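Local structure of EGF family domain-containing protein (Toxoplasma gondii, 4Z80) at residues A[153-157]-A[209-213]; A[162-168]-A[185-189]; A[44-48]-A[336-340]; A[146-151]-A[310-316]. The protein probably acts as an apical membrane antigen that binds a RON2-type peptide at the moving junction formed when the parasite invades a host cell. One frame throughout, in Å; residues are numbered along the deposited sequence.

In the fold
The four contacts nest along the chain like brackets: interaction 3 closes the outermost loop, interaction 4 lies inside it, then interaction 1, and interaction 2 innermost. Interactions 1 and 2 have centres about 16 Å apart; 146-151 and 153-157 adjoin in sequence, although the centres of interactions 1 and 4 are about 20 Å apart. Interactions 3 and 4 lie on opposite sides of the chain's centre, about 35 Å between centres. Helix 252-262 packs on residues of both interaction 2 (F185, V186) and interaction 3 (Y45, P338). Residues of interactions 1 and 2 also touch the bound RON2L1 peptide, a separate chain, consistent with these contacts shaping the peptide-binding side of the protein.

Interaction 1. Residues A[153-157]-A[209-213]; sequences MYAGY and YAFHG
The imidazole NE2 of H212 is offered to two backbone oxygens at once. Its hydrogen bond to Y154 O is 2.8 Å long with an N-H...O angle of 148°, while the bond from NE2 to M153 O, at 3.0 Å, is bent and weak. Both oxygens sit at the ring edge, near its plane; seen from Y154 the donor stands well above the carbonyl plane and not on a lone pair. A chi1 of 66° sets the H212 ring between its own backbone N and carbonyl carbon, from where NE2 reaches the other segment. One residue earlier, F211 N donates to A155 O over 2.7 Å, nearly in line with the carbonyl (C=O...N 170°). The F211 ring then lies against the chain: G156 CA is 4.0 Å from its centroid and over one face, a CH-pi contact, and the ring end CZ comes to 3.4 Å from Y157 O. A155 CB and A210 CB meet more loosely at 4.3 Å. Neither segment forms a regular strand, so this is a buried pairing of two loops. Y157 OH is hydrogen-bonded to S11 O of the bound RON2L1 peptide, a separate chain. Strand 289-291 adjoins the pairing: L291 shares a backbone hydrogen bond with M153 and, with R290, packs on H212, while the segments lead on to strands 160-161 and 218-219.

Interaction 2. Residues A[162-168]-A[185-189]; sequences PYNVNVY and FVTES
Y168 lays its ring over the backbone at the T187-E188 junction, with E188 N 3.9 Å above the ring plane and over its centre. CG of Y168 is anti to the backbone N (chi1 -171°), which carries the ring out from the helix, alongside the T187 side chain and pointing the same way. There Y168 CE1 lies 3.7 Å from T187 CB, and Y168 OH lies 3.7 Å from T187 CG2. The E188 side chain crosses Y168 at about a right angle, its carboxylate plane turned 88° from the ring, and E188 OE2 is 3.5 Å from Y168 CD2. The same carboxylate rests on V165, where CG1 approaches E188 CD to 3.5 Å. The P162 ring closes on the backbone, CD standing 3.4 Å from T187 O, and its CD also touches V186 CG2.

Local geometry positions these groups. A cis peptide bond precedes P162. N164 caps helix 165-172: its OD1 accepts a bond of 2.9 Å from V167 N and a weak one from N166 N. In segment 185-189, V186 and T187 form a classic beta bulge facing N190, and N190 N donates to T187 OG1. M172 of the helix packs on both P162 and V186. The same loop also faces the bound RON2L1 peptide, a separate chain, whose S18 OG is hydrogen-bonded to Y163 OH.

With no hydrogen bond crossing between the segments, the contact rests on shape and dispersion, and the exposed E188 carboxylate, whose side chain also touches R169, probably keeps its charge.

Interaction 3. Residues A[44-48]-A[336-340]; sequences TYRWT and TRPDH
Apolar packing carries this contact, with P338 meeting both Y45 and W47. P338 CG comes to 3.4 Å from W47 CZ3 and 3.8 Å from Y45 CB. W47 and P338 approach from opposite directions: a chi1 of 69° puts the indole between W47's own backbone N and carbonyl carbon, with its six-membered ring at P338. The Y45 side chain and the proline slide past each other. A CH-pi contact adds to this: P338 CB lies 4.3 Å from the centroid of the Y45 ring, off-centre. Both aromatic residues project from one face of strand 43-51, the middle strand of a three-stranded antiparallel sheet. The partner is a type I beta turn from R337 to H340, so the proline occupies its second position, just ahead of helix 340-343. Among charged groups, D339 OD2 lies near the indole plane, 4.0 Å from W47 CH2. R337 and D339 form a salt bridge, gripped side-on: NE to OD1 is 2.7 Å and nearly straight at 173°, and NH2 to OD2 is 3.0 Å. Both oxygens are met on the syn side but out of the carboxylate plane; the two bonds together limit rotation of the guanidinium, whose NH2 lies near the W47 ring edge. R337 NH1 bonds further to N24 O.

Interaction 4. Residues A[146-151]-A[310-316]; sequences KSIEGF and DDTNAFY
K146 and Y316 run past each other, tying the loop that leads to strand 160-161 to the loop before strand 318-321. Y316 OH donates to K146 O (2.7 Å), from 38° above the carbonyl plane, and is also hydrogen-bonded to T309 N; E149 N reaches K146 O from the opposite face. The lysine chain, bent at chi2 (61°), lies along the backbone of 310-312 and carries NZ to A314 O, 2.8 Å away. E149 crosses Y316 obliquely, carboxylate and ring planes 63° apart, and OE1 lies at the ring edge, 3.3 Å from Y316 CD2. F151 and F315 cross at about a right angle, their CZ atoms 3.7 Å apart. A type I turn from D311 to A314, with an Asx turn at D311, forms the more exposed part; water 1 bridges K146 NZ to T312 O. Water 3 links E149 OE1 to Y316 N over a face of F315, and E149 OE2 bonds to Y294 OH and H122 N. K146 NZ also meets E149 OE1 from above the carboxylate plane, a 2.7 Å salt bridge. This buried charge pair probably stays ionised, each charge offset by the other and by further polar bonds.

Interaction 1. Residues A[153-157]-A[209-213]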
loop_
_atom_site.group_PDB
_atom_site.type_symbol
_atom_site.label_atom_id
_atom_site.label_comp_id
_atom_site.label_asym_id
_atom_site.label_seq_id
_atom_site.Cartn_x
_atom_site.Cartn_y
_atom_site.Cartn_z
ATOM N N MET A 153 7.302 -7.012 1.124
ATOM C CA MET A 153 7.790 -7.735 -0.041
ATOM C C MET A 153 9.292 -7.984 0.092
ATOM O O MET A 153 9.996 -7.241 0.778
ATOM C CB MET A 153 7.473 -6.957 -1.320
ATOM C CG MET A 153 7.798 -7.687 -2.612
ATOM S SD MET A 153 7.031 -9.316 -2.651
ATOM C CE MET A 153 7.527 -9.861 -4.288
ATOM N N TYR A 154 9.762 -9.041 -0.565
ATOM C CA TYR A 154 11.189 -9.348 -0.627
ATOM C C TYR A 154 11.977 -8.122 -1.050
ATOM O O TYR A 154 11.502 -7.298 -1.829
ATOM C CB TYR A 154 11.439 -10.512 -1.593
ATOM C CG TYR A 154 10.596 -11.728 -1.283
ATOM C CD1 TYR A 154 10.822 -12.477 -0.134
ATOM C CD2 TYR A 154 9.576 -12.122 -2.131
ATOM C CE1 TYR A 154 10.050 -13.583 0.166
ATOM C CE2 TYR A 154 8.802 -13.236 -1.847
ATOM C CZ TYR A 154 9.040 -13.960 -0.698
ATOM O OH TYR A 154 8.269 -15.073 -0.410
ATOM N N ALA A 155 13.192 -8.002 -0.526
ATOM C CA ALA A 155 13.994 -6.810 -0.763
ATOM C C ALA A 155 14.356 -6.622 -2.231
ATOM O O ALA A 155 14.462 -5.495 -2.711
ATOM C CB ALA A 155 15.256 -6.870 0.060
ATOM N N GLY A 156 14.570 -7.724 -2.929
ATOM C CA GLY A 156 14.972 -7.671 -4.318
ATOM C C GLY A 156 15.075 -9.068 -4.885
ATOM O O GLY A 156 14.850 -10.058 -4.180
ATOM N N TYR A 157 15.408 -9.153 -6.167
ATOM C CA TYR A 157 15.511 -10.435 -6.855
ATOM C C TYR A 157 16.424 -10.251 -8.069
ATOM O O TYR A 157 16.232 -9.321 -8.851
ATOM C CB TYR A 157 14.126 -10.955 -7.267
ATOM C CG TYR A 157 14.182 -12.201 -8.114
ATOM C CD1 TYR A 157 14.638 -13.405 -7.590
ATOM C CD2 TYR A 157 13.785 -12.173 -9.442
ATOM C CE1 TYR A 157 14.698 -14.543 -8.378
ATOM C CE2 TYR A 157 13.837 -13.304 -10.228
ATOM C CZ TYR A 157 14.298 -14.478 -9.700
ATOM O OH TYR A 157 14.351 -15.595 -10.505
ATOM N N TYR A 209 21.811 -3.043 -2.144
ATOM C CA TYR A 209 20.733 -2.083 -1.963
ATOM C C TYR A 209 19.423 -2.859 -1.823
ATOM O O TYR A 209 19.390 -3.876 -1.136
ATOM C CB TYR A 209 20.694 -1.084 -3.128
ATOM C CG TYR A 209 21.920 -0.197 -3.193
ATOM C CD1 TYR A 209 22.131 0.797 -2.244
ATOM C CD2 TYR A 209 22.865 -0.357 -4.196
ATOM C CE1 TYR A 209 23.245 1.612 -2.295
ATOM C CE2 TYR A 209 23.987 0.454 -4.254
ATOM C CZ TYR A 209 24.168 1.435 -3.302
ATOM O OH TYR A 209 25.278 2.246 -3.345
ATOM N N ALA A 210 18.367 -2.395 -2.482
ATOM C CA ALA A 210 17.050 -3.021 -2.403
ATOM C C ALA A 210 16.156 -2.397 -3.456
ATOM O O ALA A 210 16.391 -1.261 -3.861
ATOM C CB ALA A 210 16.450 -2.836 -1.033
ATOM N N PHE A 211 15.132 -3.122 -3.901
ATOM C CA PHE A 211 14.160 -2.533 -4.823
ATOM C C PHE A 211 13.197 -1.565 -4.118
ATOM O O PHE A 211 12.532 -0.770 -4.779
ATOM C CB PHE A 211 13.339 -3.610 -5.533
ATOM C CG PHE A 211 14.118 -4.455 -6.517
ATOM C CD1 PHE A 211 15.394 -4.100 -6.949
ATOM C CD2 PHE A 211 13.556 -5.615 -7.021
ATOM C CE1 PHE A 211 16.073 -4.894 -7.864
ATOM C CE2 PHE A 211 14.236 -6.408 -7.926
ATOM C CZ PHE A 211 15.493 -6.048 -8.346
ATOM N N HIS A 212 13.116 -1.650 -2.791
ATOM C CA HIS A 212 12.230 -0.809 -1.991
ATOM C C HIS A 212 12.707 -0.813 -0.544
ATOM O O HIS A 212 13.443 -1.709 -0.133
ATOM C CB HIS A 212 10.788 -1.310 -2.076
ATOM C CG HIS A 212 10.592 -2.657 -1.463
ATOM N ND1 HIS A 212 9.942 -2.839 -0.261
ATOM C CD2 HIS A 212 10.985 -3.885 -1.871
ATOM C CE1 HIS A 212 9.928 -4.127 0.036
ATOM N NE2 HIS A 212 10.560 -4.784 -0.922
ATOM N N GLY A 213 12.283 0.187 0.223
ATOM C CA GLY A 213 12.651 0.296 1.622
ATOM C C GLY A 213 13.933 1.064 1.846
ATOM O O GLY A 213 14.679 1.331 0.905
#

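Interaction 2. Residues A[162-168]-A[185-189]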
loop_
_atom_site.group_PDB
_atom_site.type_symbol
_atom_site.label_atom_id
_atom_site.label_comp_id
_atom_site.label_asym_id
_atom_site.label_seq_id
_atom_site.Cartn_x
_atom_site.Cartn_y
_atom_site.Cartn_z
ATOM N N PRO A 162 15.343 -4.299 -14.945
ATOM C CA PRO A 162 15.165 -5.609 -15.584
ATOM C C PRO A 162 16.498 -6.336 -15.714
ATOM O O PRO A 162 17.461 -5.727 -16.184
ATOM C CB PRO A 162 14.590 -5.256 -16.959
ATOM C CG PRO A 162 15.152 -3.906 -17.246
ATOM C CD PRO A 162 15.200 -3.198 -15.918
ATOM N N TYR A 163 16.566 -7.598 -15.306
ATOM C CA TYR A 163 17.855 -8.289 -15.289
ATOM C C TYR A 163 18.399 -8.513 -16.704
ATOM O O TYR A 163 19.613 -8.466 -16.913
ATOM C CB TYR A 163 17.766 -9.632 -14.557
ATOM C CG TYR A 163 19.060 -10.417 -14.673
ATOM C CD1 TYR A 163 20.156 -10.107 -13.875
ATOM C CD2 TYR A 163 19.198 -11.433 -15.609
ATOM C CE1 TYR A 163 21.348 -10.800 -13.994
ATOM C CE2 TYR A 163 20.384 -12.135 -15.732
ATOM C CZ TYR A 163 21.453 -11.815 -14.925
ATOM O OH TYR A 163 22.632 -12.515 -15.067
ATOM N N ASN A 164 17.518 -8.783 -17.663
ATOM C CA ASN A 164 17.941 -8.893 -19.059
ATOM C C ASN A 164 16.970 -8.153 -19.969
ATOM O O ASN A 164 15.915 -7.707 -19.526
ATOM C CB ASN A 164 18.081 -10.367 -19.473
ATOM C CG ASN A 164 16.758 -11.114 -19.497
ATOM O OD1 ASN A 164 15.748 -10.609 -19.978
ATOM N ND2 ASN A 164 16.770 -12.346 -18.999
ATOM N N VAL A 165 17.320 -8.011 -21.242
ATOM C CA VAL A 165 16.524 -7.169 -22.126
ATOM C C VAL A 165 15.183 -7.805 -22.466
ATOM O O VAL A 165 14.258 -7.105 -22.879
ATOM C CB VAL A 165 17.279 -6.839 -23.434
ATOM C CG1 VAL A 165 18.521 -6.017 -23.124
ATOM C CG2 VAL A 165 17.640 -8.095 -24.183
ATOM N N ASN A 166 15.064 -9.118 -22.277
ATOM C CA ASN A 166 13.804 -9.804 -22.524
ATOM C C ASN A 166 12.768 -9.462 -21.459
ATOM O O ASN A 166 11.586 -9.334 -21.763
ATOM C CB ASN A 166 14.021 -11.312 -22.596
ATOM C CG ASN A 166 14.861 -11.713 -23.792
ATOM O OD1 ASN A 166 15.279 -10.865 -24.579
ATOM N ND2 ASN A 166 15.121 -13.000 -23.928
ATOM N N VAL A 167 13.214 -9.317 -20.216
ATOM C CA VAL A 167 12.333 -8.846 -19.149
ATOM C C VAL A 167 11.749 -7.502 -19.580
ATOM O O VAL A 167 10.534 -7.295 -19.534
ATOM C CB VAL A 167 13.077 -8.691 -17.795
ATOM C CG1 VAL A 167 12.186 -8.033 -16.739
ATOM C CG2 VAL A 167 13.579 -10.031 -17.287
ATOM N N TYR A 168 12.617 -6.599 -20.028
ATOM C CA TYR A 168 12.181 -5.267 -20.416
ATOM C C TYR A 168 11.307 -5.270 -21.662
ATOM O O TYR A 168 10.263 -4.625 -21.688
ATOM C CB TYR A 168 13.380 -4.342 -20.649
ATOM C CG TYR A 168 12.941 -2.912 -20.838
ATOM C CD1 TYR A 168 12.376 -2.207 -19.789
ATOM C CD2 TYR A 168 13.056 -2.278 -22.070
ATOM C CE1 TYR A 168 11.952 -0.906 -19.946
ATOM C CE2 TYR A 168 12.638 -0.968 -22.237
ATOM C CZ TYR A 168 12.082 -0.289 -21.168
ATOM O OH TYR A 168 11.651 1.011 -21.310
ATOM N N PHE A 185 13.245 4.595 -13.957
ATOM C CA PHE A 185 14.233 4.144 -12.982
ATOM C C PHE A 185 14.311 2.622 -12.969
ATOM O O PHE A 185 14.994 2.034 -12.126
ATOM C CB PHE A 185 13.872 4.653 -11.588
ATOM C CG PHE A 185 12.489 4.254 -11.160
ATOM C CD1 PHE A 185 11.395 5.036 -11.500
ATOM C CD2 PHE A 185 12.275 3.074 -10.474
ATOM C CE1 PHE A 185 10.119 4.661 -11.138
ATOM C CE2 PHE A 185 11.000 2.693 -10.105
ATOM C CZ PHE A 185 9.918 3.489 -10.438
ATOM N N VAL A 186 13.608 1.979 -13.891
ATOM C CA VAL A 186 13.651 0.528 -13.992
ATOM C C VAL A 186 13.534 0.131 -15.472
ATOM O O VAL A 186 12.587 -0.520 -15.902
ATOM C CB VAL A 186 12.543 -0.114 -13.083
ATOM C CG1 VAL A 186 11.158 0.389 -13.445
ATOM C CG2 VAL A 186 12.624 -1.624 -13.087
ATOM N N THR A 187 14.535 0.544 -16.251
ATOM C CA THR A 187 14.592 0.242 -17.676
ATOM C C THR A 187 15.922 -0.401 -18.041
ATOM O O THR A 187 16.820 -0.504 -17.206
ATOM C CB THR A 187 14.424 1.504 -18.532
ATOM O OG1 THR A 187 15.567 2.345 -18.351
ATOM C CG2 THR A 187 13.163 2.265 -18.137
ATOM N N GLU A 188 16.034 -0.829 -19.296
ATOM C CA GLU A 188 17.288 -1.344 -19.848
ATOM C C GLU A 188 18.470 -0.435 -19.564
ATOM O O GLU A 188 19.527 -0.883 -19.124
ATOM C CB GLU A 188 17.175 -1.505 -21.361
ATOM C CG GLU A 188 16.788 -2.870 -21.845
ATOM C CD GLU A 188 16.861 -2.961 -23.356
ATOM O OE1 GLU A 188 17.940 -2.661 -23.915
ATOM O OE2 GLU A 188 15.844 -3.314 -23.984
ATOM N N SER A 189 18.277 0.850 -19.843
ATOM C CA SER A 189 19.357 1.825 -19.780
ATOM C C SER A 189 19.557 2.396 -18.381
ATOM O O SER A 189 20.594 2.992 -18.095
ATOM C CB SER A 189 19.085 2.962 -20.765
ATOM O OG SER A 189 17.843 3.584 -20.492
#

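Interaction 3. Residues A[44-48]-A[336-340]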
loop_
_atom_site.group_PDB
_atom_site.type_symbol
_atom_site.label_atom_id
_atom_site.label_comp_id
_atom_site.label_asym_id
_atom_site.label_seq_id
_atom_site.Cartn_x
_atom_site.Cartn_y
_atom_site.Cartn_z
ATOM N N THR A 44 1.627 13.575 -17.912
ATOM C CA THR A 44 0.189 13.373 -18.001
ATOM C C THR A 44 -0.120 11.897 -17.809
ATOM O O THR A 44 0.276 11.050 -18.613
ATOM C CB THR A 44 -0.381 13.853 -19.344
ATOM O OG1 THR A 44 -0.141 15.260 -19.476
ATOM C CG2 THR A 44 -1.884 13.590 -19.423
ATOM N N TYR A 45 -0.822 11.607 -16.722
ATOM C CA TYR A 45 -1.240 10.249 -16.402
ATOM C C TYR A 45 -2.600 9.960 -17.005
ATOM O O TYR A 45 -3.472 10.822 -16.998
ATOM C CB TYR A 45 -1.284 10.060 -14.890
ATOM C CG TYR A 45 0.057 10.248 -14.232
ATOM C CD1 TYR A 45 0.499 11.509 -13.853
ATOM C CD2 TYR A 45 0.893 9.164 -14.001
ATOM C CE1 TYR A 45 1.731 11.678 -13.261
ATOM C CE2 TYR A 45 2.122 9.325 -13.410
ATOM C CZ TYR A 45 2.538 10.582 -13.040
ATOM O OH TYR A 45 3.767 10.754 -12.451
ATOM N N ARG A 46 -2.772 8.748 -17.518
ATOM C CA ARG A 46 -4.027 8.328 -18.128
ATOM C C ARG A 46 -4.541 7.057 -17.468
ATOM O O ARG A 46 -3.783 6.114 -17.259
ATOM C CB ARG A 46 -3.839 8.091 -19.626
ATOM C CG ARG A 46 -3.263 9.283 -20.372
ATOM C CD ARG A 46 -4.358 10.232 -20.762
ATOM N NE ARG A 46 -5.059 9.754 -21.951
ATOM C CZ ARG A 46 -6.328 10.020 -22.246
ATOM N NH1 ARG A 46 -6.862 9.528 -23.356
ATOM N NH2 ARG A 46 -7.072 10.757 -21.430
ATOM N N TRP A 47 -5.830 7.020 -17.161
ATOM C CA TRP A 47 -6.397 5.832 -16.542
ATOM C C TRP A 47 -7.870 5.616 -16.860
ATOM O O TRP A 47 -8.563 6.490 -17.390
ATOM C CB TRP A 47 -6.188 5.890 -15.021
ATOM C CG TRP A 47 -6.976 6.943 -14.255
ATOM C CD1 TRP A 47 -8.218 6.796 -13.687
ATOM C CD2 TRP A 47 -6.558 8.281 -13.946
ATOM N NE1 TRP A 47 -8.587 7.957 -13.046
ATOM C CE2 TRP A 47 -7.586 8.880 -13.191
ATOM C CE3 TRP A 47 -5.407 9.026 -14.226
ATOM C CZ2 TRP A 47 -7.507 10.191 -12.730
ATOM C CZ3 TRP A 47 -5.329 10.332 -13.762
ATOM C CH2 TRP A 47 -6.374 10.901 -13.024
ATOM N N THR A 48 -8.317 4.401 -16.562
ATOM C CA THR A 48 -9.716 4.022 -16.629
ATOM C C THR A 48 -10.233 3.787 -15.223
ATOM O O THR A 48 -9.576 3.140 -14.412
ATOM C CB THR A 48 -9.915 2.744 -17.472
ATOM O OG1 THR A 48 -9.704 3.045 -18.855
ATOM C CG2 THR A 48 -11.321 2.168 -17.289
ATOM N N THR A 336 -2.930 4.460 -7.104
ATOM C CA THR A 336 -3.239 5.716 -6.446
ATOM C C THR A 336 -3.432 6.804 -7.503
ATOM O O THR A 336 -2.659 6.871 -8.463
ATOM C CB THR A 336 -2.116 6.092 -5.472
ATOM O OG1 THR A 336 -2.065 5.121 -4.413
ATOM C CG2 THR A 336 -2.326 7.470 -4.867
ATOM N N ARG A 337 -4.442 7.653 -7.340
ATOM C CA ARG A 337 -4.739 8.664 -8.353
ATOM C C ARG A 337 -3.772 9.845 -8.188
ATOM O O ARG A 337 -3.469 10.266 -7.074
ATOM C CB ARG A 337 -6.212 9.108 -8.291
ATOM C CG ARG A 337 -6.729 9.662 -6.954
ATOM C CD ARG A 337 -8.245 9.882 -7.005
ATOM N NE ARG A 337 -8.610 10.730 -8.144
ATOM C CZ ARG A 337 -9.785 10.732 -8.764
ATOM N NH1 ARG A 337 -10.777 9.939 -8.375
ATOM N NH2 ARG A 337 -9.970 11.548 -9.790
ATOM N N PRO A 338 -3.249 10.350 -9.312
ATOM C CA PRO A 338 -2.193 11.366 -9.263
ATOM C C PRO A 338 -2.709 12.737 -8.845
ATOM O O PRO A 338 -1.912 13.619 -8.505
ATOM C CB PRO A 338 -1.666 11.382 -10.705
ATOM C CG PRO A 338 -2.791 10.919 -11.526
ATOM C CD PRO A 338 -3.521 9.904 -10.686
ATOM N N ASP A 339 -4.028 12.899 -8.862
ATOM C CA ASP A 339 -4.676 14.134 -8.430
ATOM C C ASP A 339 -5.209 13.994 -6.997
ATOM O O ASP A 339 -6.142 14.683 -6.611
ATOM C CB ASP A 339 -5.818 14.510 -9.391
ATOM C CG ASP A 339 -6.790 13.363 -9.627
ATOM O OD1 ASP A 339 -6.592 12.279 -9.037
ATOM O OD2 ASP A 339 -7.755 13.548 -10.393
ATOM N N HIS A 340 -4.604 13.117 -6.199
ATOM C CA HIS A 340 -5.184 12.791 -4.898
ATOM C C HIS A 340 -5.235 13.986 -3.945
ATOM O O HIS A 340 -6.117 14.061 -3.097
ATOM C CB HIS A 340 -4.431 11.612 -4.246
ATOM C CG HIS A 340 -3.033 11.932 -3.814
ATOM N ND1 HIS A 340 -2.725 12.376 -2.545
ATOM C CD2 HIS A 340 -1.860 11.881 -4.489
ATOM C CE1 HIS A 340 -1.421 12.576 -2.455
ATOM N NE2 HIS A 340 -0.873 12.284 -3.621
#

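Interaction 4. Residues A[146-151]-A[310-316]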
loop_
_atom_site.group_PDB
_atom_site.type_symbol
_atom_site.label_atom_id
_atom_site.label_comp_id
_atom_site.label_asym_id
_atom_site.label_seq_id
_atom_site.Cartn_x
_atom_site.Cartn_y
_atom_site.Cartn_z
ATOM N N LYS A 146 8.600 -18.689 9.424
ATOM C CA LYS A 146 7.159 -18.441 9.387
ATOM C C LYS A 146 6.681 -17.776 10.681
ATOM O O LYS A 146 5.805 -16.908 10.655
ATOM C CB LYS A 146 6.399 -19.743 9.138
ATOM C CG LYS A 146 4.878 -19.584 9.049
ATOM C CD LYS A 146 4.442 -18.670 7.911
ATOM C CE LYS A 146 2.912 -18.629 7.809
ATOM N NZ LYS A 146 2.416 -17.815 6.672
ATOM N N SER A 147 7.283 -18.144 11.806
ATOM C CA SER A 147 6.857 -17.618 13.093
ATOM C C SER A 147 7.155 -16.132 13.278
ATOM O O SER A 147 6.639 -15.527 14.219
ATOM C CB SER A 147 7.501 -18.422 14.225
ATOM O OG SER A 147 8.919 -18.378 14.128
ATOM N N ILE A 148 7.970 -15.540 12.397
ATOM C CA ILE A 148 8.190 -14.093 12.423
ATOM C C ILE A 148 7.778 -13.404 11.115
ATOM O O ILE A 148 8.113 -12.241 10.901
ATOM C CB ILE A 148 9.679 -13.733 12.724
ATOM C CG1 ILE A 148 10.604 -14.076 11.550
ATOM C CG2 ILE A 148 10.153 -14.441 13.991
ATOM C CD1 ILE A 148 11.920 -13.309 11.585
ATOM N N GLU A 149 7.051 -14.110 10.255
ATOM C CA GLU A 149 6.604 -13.542 8.979
ATOM C C GLU A 149 5.875 -12.219 9.180
ATOM O O GLU A 149 5.055 -12.091 10.089
ATOM C CB GLU A 149 5.677 -14.508 8.242
ATOM C CG GLU A 149 5.241 -13.990 6.864
ATOM C CD GLU A 149 4.118 -14.792 6.226
ATOM O OE1 GLU A 149 3.209 -15.262 6.948
ATOM O OE2 GLU A 149 4.130 -14.935 4.988
ATOM N N GLY A 150 6.167 -11.250 8.314
ATOM C CA GLY A 150 5.423 -10.007 8.252
ATOM C C GLY A 150 4.700 -9.885 6.917
ATOM O O GLY A 150 4.302 -10.889 6.315
ATOM N N PHE A 151 4.565 -8.650 6.443
ATOM C CA PHE A 151 3.843 -8.367 5.201
ATOM C C PHE A 151 4.704 -7.720 4.123
ATOM O O PHE A 151 4.209 -7.445 3.033
ATOM C CB PHE A 151 2.655 -7.448 5.493
ATOM C CG PHE A 151 1.325 -8.124 5.418
ATOM C CD1 PHE A 151 1.069 -9.258 6.162
ATOM C CD2 PHE A 151 0.318 -7.596 4.629
ATOM C CE1 PHE A 151 -0.161 -9.874 6.105
ATOM C CE2 PHE A 151 -0.919 -8.203 4.575
ATOM C CZ PHE A 151 -1.156 -9.341 5.313
ATOM N N ASP A 310 4.120 -22.201 12.763
ATOM C CA ASP A 310 5.156 -22.771 11.899
ATOM C C ASP A 310 4.599 -23.262 10.560
ATOM O O ASP A 310 5.356 -23.652 9.667
ATOM C CB ASP A 310 5.848 -23.935 12.604
ATOM C CG ASP A 310 6.551 -23.510 13.867
ATOM O OD1 ASP A 310 7.252 -22.478 13.836
ATOM O OD2 ASP A 310 6.397 -24.208 14.891
ATOM N N ASP A 311 3.277 -23.255 10.429
ATOM C CA ASP A 311 2.604 -23.814 9.255
ATOM C C ASP A 311 2.705 -22.865 8.071
ATOM O O ASP A 311 2.022 -21.844 8.041
ATOM C CB ASP A 311 1.138 -24.099 9.600
ATOM C CG ASP A 311 0.371 -24.772 8.470
ATOM O OD1 ASP A 311 0.917 -24.951 7.363
ATOM O OD2 ASP A 311 -0.808 -25.121 8.706
ATOM N N THR A 312 3.552 -23.200 7.101
ATOM C CA THR A 312 3.793 -22.301 5.978
ATOM C C THR A 312 2.630 -22.285 4.988
ATOM O O THR A 312 2.647 -21.507 4.028
ATOM C CB THR A 312 5.096 -22.655 5.230
ATOM O OG1 THR A 312 5.014 -23.985 4.695
ATOM C CG2 THR A 312 6.284 -22.563 6.173
ATOM N N ASN A 313 1.613 -23.109 5.225
ATOM C CA ASN A 313 0.406 -23.045 4.407
ATOM C C ASN A 313 -0.692 -22.218 5.077
ATOM O O ASN A 313 -1.763 -22.018 4.497
ATOM C CB ASN A 313 -0.108 -24.452 4.090
ATOM C CG ASN A 313 -0.974 -24.481 2.842
ATOM O OD1 ASN A 313 -2.120 -24.929 2.876
ATOM N ND2 ASN A 313 -0.432 -23.977 1.734
ATOM N N ALA A 314 -0.427 -21.721 6.285
ATOM C CA ALA A 314 -1.395 -20.889 6.989
ATOM C C ALA A 314 -1.148 -19.416 6.693
ATOM O O ALA A 314 -0.072 -19.030 6.222
ATOM C CB ALA A 314 -1.336 -21.149 8.494
ATOM N N PHE A 315 -2.180 -18.612 6.923
ATOM C CA PHE A 315 -2.097 -17.167 6.795
ATOM C C PHE A 315 -2.446 -16.553 8.142
ATOM O O PHE A 315 -3.329 -17.037 8.850
ATOM C CB PHE A 315 -3.031 -16.647 5.689
ATOM C CG PHE A 315 -2.640 -15.290 5.153
ATOM C CD1 PHE A 315 -3.032 -14.129 5.806
ATOM C CD2 PHE A 315 -1.870 -15.172 3.999
ATOM C CE1 PHE A 315 -2.658 -12.877 5.326
ATOM C CE2 PHE A 315 -1.499 -13.914 3.516
ATOM C CZ PHE A 315 -1.901 -12.776 4.175
ATOM N N TYR A 316 -1.732 -15.499 8.509
ATOM C CA TYR A 316 -1.906 -14.864 9.800
ATOM C C TYR A 316 -3.190 -14.054 9.938
ATOM O O TYR A 316 -3.690 -13.463 8.974
ATOM C CB TYR A 316 -0.709 -13.955 10.090
ATOM C CG TYR A 316 0.472 -14.712 10.640
ATOM C CD1 TYR A 316 0.465 -15.152 11.955
ATOM C CD2 TYR A 316 1.578 -15.010 9.851
ATOM C CE1 TYR A 316 1.520 -15.865 12.473
ATOM C CE2 TYR A 316 2.651 -15.716 10.372
ATOM C CZ TYR A 316 2.614 -16.136 11.681
ATOM O OH TYR A 316 3.662 -16.845 12.238
HETATM O O HOH W 1 3.626 -19.086 4.444
HETATM O O HOH W 2 8.833 -20.644 12.474
HETATM O O HOH W 3 0.386 -14.760 6.431
#